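Tannase (Lactobacillus plantarum, PDB 3WA7) catalyses the hydrolysis of ester bonds in gallotannins and related galloyl esters, releasing gallic acid, as an enzyme of the alpha/beta-hydrolase fold. Local coordinates at residues Tyr335-Phe348 with His415-Pro427. Residues are numbered along the deposited sequence; the frame is centred on the assembly and turned at random.
Sequences YLKSLTRMKAVPAF and HGAADRDTSFAIP. With GOL (glycerol), chain E.
Arg420 crosses to the loop that follows helix 332-339. CB lies 4.0 Å from Met342 CB; CG and CD then slide past Leu339, with CG 3.6 Å from Leu339 CG. Bends at chi2 (113°) and chi3 (71°) turn the guanidinium onto Thr340, which it grips side-on: NE donates to Thr340 O at 2.9 Å, from above the carbonyl plane, and NH2 to Thr340 OG1 at 3.0 Å. NH2 also bonds His227 O, while Met342 CB, of a selenomethionine, packs over one guanidinium face, 3.6 Å from NH1. Cut back to an alanine, this position is likely to leave Thr340 O and OG1 without these donors and to open a gap beside Leu339. Branched, apolar Leu339 also sets CD2 against the Phe424 ring edge, 3.8 Å from Phe424 CZ. Tyr335, long enough to bridge the backbones, donates OH to Ala417 O at 2.7 Å. Extended Lys343 brings NZ to a lone pair of Asp421 O (2.9 Å) and to a glycerol that Asp421 OD2 also holds. The same loop carries Asp419, whose OD1 accepts from Asp421 N in an Asx turn and whose OD2 meets His451, consistent with the acid of an alpha/beta-hydrolase Ser-His-Asp catalytic triad.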
loop_
_atom_site.group_PDB
_atom_site.type_symbol
_atom_site.label_atom_id
_atom_site.label_comp_id
_atom_site.label_asym_id
_atom_site.label_seq_id
_atom_site.Cartn_x
_atom_site.Cartn_y
_atom_site.Cartn_z
ATOM N N TYR A 335 -4.705 22.838 -11.240
ATOM C CA TYR A 335 -3.650 22.117 -10.533
ATOM C C TYR A 335 -3.378 20.769 -11.198
ATOM O O TYR A 335 -2.224 20.400 -11.431
ATOM C CB TYR A 335 -4.041 21.888 -9.068
ATOM C CG TYR A 335 -3.043 21.038 -8.307
ATOM C CD1 TYR A 335 -1.803 21.552 -7.938
ATOM C CD2 TYR A 335 -3.325 19.705 -7.996
ATOM C CE1 TYR A 335 -0.861 20.761 -7.280
ATOM C CE2 TYR A 335 -2.391 18.905 -7.341
ATOM C CZ TYR A 335 -1.159 19.443 -6.987
ATOM O OH TYR A 335 -0.224 18.663 -6.342
ATOM N N LEU A 336 -4.446 20.038 -11.501
ATOM C CA LEU A 336 -4.307 18.728 -12.129
ATOM C C LEU A 336 -3.624 18.800 -13.487
ATOM O O LEU A 336 -2.807 17.941 -13.823
ATOM C CB LEU A 336 -5.681 18.062 -12.246
ATOM C CG LEU A 336 -6.277 17.776 -10.862
ATOM C CD1 LEU A 336 -7.718 17.323 -10.988
ATOM C CD2 LEU A 336 -5.426 16.722 -10.151
ATOM N N LYS A 337 -3.951 19.824 -14.271
ATOM C CA LYS A 337 -3.331 19.983 -15.581
ATOM C C LYS A 337 -1.844 20.279 -15.393
ATOM O O LYS A 337 -0.998 19.805 -16.155
ATOM C CB LYS A 337 -4.001 21.129 -16.346
ATOM C CG LYS A 337 -3.406 21.394 -17.720
ATOM C CD LYS A 337 -4.149 22.521 -18.430
ATOM C CE LYS A 337 -3.544 22.804 -19.797
ATOM N NZ LYS A 337 -4.224 23.943 -20.483
ATOM N N SER A 338 -1.538 21.062 -14.364
ATOM C CA SER A 338 -0.165 21.438 -14.050
ATOM C C SER A 338 0.619 20.219 -13.560
ATOM O O SER A 338 1.773 20.019 -13.927
ATOM C CB SER A 338 -0.162 22.536 -12.977
ATOM O OG SER A 338 1.149 22.994 -12.706
ATOM N N LEU A 339 -0.029 19.401 -12.738
ATOM C CA LEU A 339 0.592 18.198 -12.192
ATOM C C LEU A 339 0.850 17.152 -13.281
ATOM O O LEU A 339 1.862 16.447 -13.254
ATOM C CB LEU A 339 -0.315 17.606 -11.113
ATOM C CG LEU A 339 0.180 16.341 -10.415
ATOM C CD1 LEU A 339 1.539 16.597 -9.769
ATOM C CD2 LEU A 339 -0.844 15.919 -9.375
ATOM N N THR A 340 -0.090 17.081 -14.222
ATOM C CA THR A 340 -0.100 16.173 -15.376
ATOM C C THR A 340 -0.638 14.768 -15.117
ATOM O O THR A 340 -0.533 14.215 -14.015
ATOM C CB THR A 340 1.299 16.019 -16.059
ATOM O OG1 THR A 340 2.138 15.159 -15.278
ATOM C CG2 THR A 340 1.967 17.379 -16.235
ATOM N N ARG A 341 -1.237 14.209 -16.162
ATOM C CA ARG A 341 -1.788 12.863 -16.138
ATOM C C ARG A 341 -0.630 11.902 -16.385
ATOM O O ARG A 341 0.227 12.160 -17.228
ATOM C CB ARG A 341 -2.834 12.712 -17.250
ATOM C CG ARG A 341 -3.232 11.272 -17.555
ATOM C CD ARG A 341 -3.932 11.170 -18.906
ATOM N NE ARG A 341 -5.338 11.563 -18.858
ATOM C CZ ARG A 341 -6.331 10.759 -18.485
ATOM N NH1 ARG A 341 -6.078 9.507 -18.124
ATOM N NH2 ARG A 341 -7.580 11.203 -18.484
HETATM N N MSE A 342 -0.611 10.795 -15.654
HETATM C CA MSE A 342 0.449 9.808 -15.801
HETATM C C MSE A 342 0.038 8.639 -16.685
HETATM O O MSE A 342 0.725 8.303 -17.649
HETATM C CB MSE A 342 0.851 9.270 -14.428
HETATM C CG MSE A 342 1.962 8.245 -14.467
HETATM SE SE MSE A 342 2.169 7.375 -12.764
HETATM C CE MSE A 342 2.974 5.732 -13.373
ATOM N N LYS A 343 -1.094 8.027 -16.350
ATOM C CA LYS A 343 -1.592 6.861 -17.071
ATOM C C LYS A 343 -2.668 7.149 -18.113
ATOM O O LYS A 343 -3.405 8.130 -18.012
ATOM C CB LYS A 343 -2.120 5.840 -16.060
ATOM C CG LYS A 343 -1.068 5.394 -15.052
ATOM C CD LYS A 343 -1.661 4.496 -13.983
ATOM C CE LYS A 343 -0.584 3.996 -13.031
ATOM N NZ LYS A 343 -1.145 3.094 -11.983
ATOM N N ALA A 344 -2.746 6.271 -19.110
ATOM C CA ALA A 344 -3.729 6.392 -20.183
ATOM C C ALA A 344 -5.080 5.844 -19.724
ATOM O O ALA A 344 -5.322 5.711 -18.524
ATOM C CB ALA A 344 -3.245 5.641 -21.421
ATOM N N VAL A 345 -5.950 5.512 -20.676
ATOM C CA VAL A 345 -7.287 5.017 -20.352
ATOM C C VAL A 345 -7.614 3.654 -20.972
ATOM O O VAL A 345 -7.472 3.467 -22.180
ATOM C CB VAL A 345 -8.361 6.026 -20.831
ATOM C CG1 VAL A 345 -9.740 5.598 -20.350
ATOM C CG2 VAL A 345 -8.025 7.419 -20.331
ATOM N N PRO A 346 -8.028 2.675 -20.148
ATOM C CA PRO A 346 -8.200 2.763 -18.694
ATOM C C PRO A 346 -6.814 2.727 -18.054
ATOM O O PRO A 346 -5.898 2.109 -18.597
ATOM C CB PRO A 346 -9.018 1.515 -18.361
ATOM C CG PRO A 346 -9.755 1.221 -19.641
ATOM C CD PRO A 346 -8.690 1.465 -20.670
ATOM N N ALA A 347 -6.660 3.379 -16.906
ATOM C CA ALA A 347 -5.366 3.420 -16.230
ATOM C C ALA A 347 -4.962 2.111 -15.555
ATOM O O ALA A 347 -3.769 1.839 -15.392
ATOM C CB ALA A 347 -5.353 4.556 -15.198
ATOM N N PHE A 348 -5.944 1.302 -15.167
ATOM C CA PHE A 348 -5.660 0.045 -14.485
ATOM C C PHE A 348 -6.104 -1.192 -15.259
ATOM O O PHE A 348 -5.310 -2.106 -15.477
ATOM C CB PHE A 348 -6.294 0.055 -13.089
ATOM C CG PHE A 348 -5.761 1.149 -12.199
ATOM C CD1 PHE A 348 -6.188 2.464 -12.358
ATOM C CD2 PHE A 348 -4.777 0.874 -11.253
ATOM C CE1 PHE A 348 -5.639 3.495 -11.591
ATOM C CE2 PHE A 348 -4.220 1.896 -10.481
ATOM C CZ PHE A 348 -4.652 3.209 -10.652
ATOM N N HIS A 415 -0.442 9.709 1.027
ATOM C CA HIS A 415 -0.411 9.679 -0.432
ATOM C C HIS A 415 0.097 11.054 -0.849
ATOM O O HIS A 415 -0.520 12.064 -0.527
ATOM C CB HIS A 415 -1.805 9.444 -1.032
ATOM C CG HIS A 415 -1.801 9.334 -2.528
ATOM N ND1 HIS A 415 -1.808 8.124 -3.189
ATOM C CD2 HIS A 415 -1.738 10.286 -3.489
ATOM C CE1 HIS A 415 -1.749 8.336 -4.492
ATOM N NE2 HIS A 415 -1.706 9.640 -4.700
ATOM N N GLY A 416 1.226 11.090 -1.550
ATOM C CA GLY A 416 1.800 12.360 -1.966
ATOM C C GLY A 416 0.919 13.221 -2.852
ATOM O O GLY A 416 0.221 12.714 -3.729
ATOM N N ALA A 417 0.958 14.533 -2.629
ATOM C CA ALA A 417 0.161 15.466 -3.419
ATOM C C ALA A 417 0.631 15.516 -4.869
ATOM O O ALA A 417 -0.047 16.081 -5.724
ATOM C CB ALA A 417 0.212 16.861 -2.798
ATOM N N ALA A 418 1.790 14.923 -5.149
ATOM C CA ALA A 418 2.316 14.902 -6.512
ATOM C C ALA A 418 2.321 13.478 -7.071
ATOM O O ALA A 418 2.919 13.210 -8.113
ATOM C CB ALA A 418 3.726 15.487 -6.545
ATOM N N ASP A 419 1.639 12.578 -6.372
ATOM C CA ASP A 419 1.547 11.175 -6.769
ATOM C C ASP A 419 0.335 10.987 -7.685
ATOM O O ASP A 419 -0.806 11.123 -7.244
ATOM C CB ASP A 419 1.400 10.304 -5.514
ATOM C CG ASP A 419 1.382 8.818 -5.820
ATOM O OD1 ASP A 419 0.930 8.432 -6.916
ATOM O OD2 ASP A 419 1.804 8.028 -4.944
ATOM N N ARG A 420 0.591 10.671 -8.955
ATOM C CA ARG A 420 -0.473 10.476 -9.940
ATOM C C ARG A 420 -0.672 9.016 -10.346
ATOM O O ARG A 420 -1.294 8.736 -11.374
ATOM C CB ARG A 420 -0.176 11.301 -11.198
ATOM C CG ARG A 420 0.202 12.743 -10.909
ATOM C CD ARG A 420 1.642 13.001 -11.288
ATOM N NE ARG A 420 1.825 13.001 -12.736
ATOM C CZ ARG A 420 2.609 12.159 -13.403
ATOM N NH1 ARG A 420 3.300 11.225 -12.758
ATOM N NH2 ARG A 420 2.709 12.259 -14.725
ATOM N N ASP A 421 -0.154 8.082 -9.551
ATOM C CA ASP A 421 -0.298 6.667 -9.884
ATOM C C ASP A 421 -1.736 6.194 -9.736
ATOM O O ASP A 421 -2.139 5.193 -10.327
ATOM C CB ASP A 421 0.652 5.820 -9.039
ATOM C CG ASP A 421 2.079 5.892 -9.540
ATOM O OD1 ASP A 421 2.670 6.992 -9.510
ATOM O OD2 ASP A 421 2.609 4.852 -9.984
ATOM N N THR A 422 -2.506 6.920 -8.936
ATOM C CA THR A 422 -3.920 6.628 -8.756
ATOM C C THR A 422 -4.546 7.939 -8.291
ATOM O O THR A 422 -3.853 8.806 -7.762
ATOM C CB THR A 422 -4.163 5.499 -7.717
ATOM O OG1 THR A 422 -5.517 5.041 -7.825
ATOM C CG2 THR A 422 -3.905 5.991 -6.298
ATOM N N SER A 423 -5.843 8.099 -8.508
ATOM C CA SER A 423 -6.520 9.328 -8.106
ATOM C C SER A 423 -6.461 9.573 -6.605
ATOM O O SER A 423 -6.445 8.633 -5.808
ATOM C CB SER A 423 -7.989 9.292 -8.535
ATOM O OG SER A 423 -8.697 10.388 -7.978
ATOM N N PHE A 424 -6.430 10.849 -6.230
ATOM C CA PHE A 424 -6.415 11.245 -4.827
ATOM C C PHE A 424 -7.687 10.725 -4.169
ATOM O O PHE A 424 -7.721 10.493 -2.966
ATOM C CB PHE A 424 -6.384 12.771 -4.708
ATOM C CG PHE A 424 -5.159 13.398 -5.301
ATOM C CD1 PHE A 424 -5.269 14.355 -6.305
ATOM C CD2 PHE A 424 -3.894 13.030 -4.853
ATOM C CE1 PHE A 424 -4.128 14.940 -6.859
ATOM C CE2 PHE A 424 -2.749 13.606 -5.397
ATOM C CZ PHE A 424 -2.865 14.563 -6.400
ATOM N N ALA A 425 -8.732 10.546 -4.975
ATOM C CA ALA A 425 -10.013 10.057 -4.470
ATOM C C ALA A 425 -9.896 8.689 -3.810
ATOM O O ALA A 425 -10.613 8.392 -2.857
ATOM C CB ALA A 425 -11.031 9.993 -5.604
ATOM N N ILE A 426 -8.995 7.855 -4.323
ATOM C CA ILE A 426 -8.805 6.513 -3.786
ATOM C C ILE A 426 -8.389 6.502 -2.306
ATOM O O ILE A 426 -9.061 5.887 -1.480
ATOM C CB ILE A 426 -7.792 5.724 -4.659
ATOM C CG1 ILE A 426 -8.420 5.436 -6.030
ATOM C CG2 ILE A 426 -7.385 4.428 -3.974
ATOM C CD1 ILE A 426 -9.690 4.583 -5.978
ATOM N N PRO A 427 -7.275 7.167 -1.947
ATOM C CA PRO A 427 -6.916 7.143 -0.524
ATOM C C PRO A 427 -7.914 7.932 0.335
ATOM O O PRO A 427 -8.125 7.619 1.507
ATOM C CB PRO A 427 -5.509 7.745 -0.505
ATOM C CG PRO A 427 -5.508 8.653 -1.704
ATOM C CD PRO A 427 -6.227 7.825 -2.745
HETATM C C1 GOL E . 1.416 1.745 -9.566
HETATM O O1 GOL E . 1.287 2.675 -10.647
HETATM C C2 GOL E . 0.724 0.432 -9.932
HETATM O O2 GOL E . -0.591 0.710 -10.406
HETATM C C3 GOL E . 0.619 -0.463 -8.698
HETATM O O3 GOL E . 0.530 -1.830 -9.113
#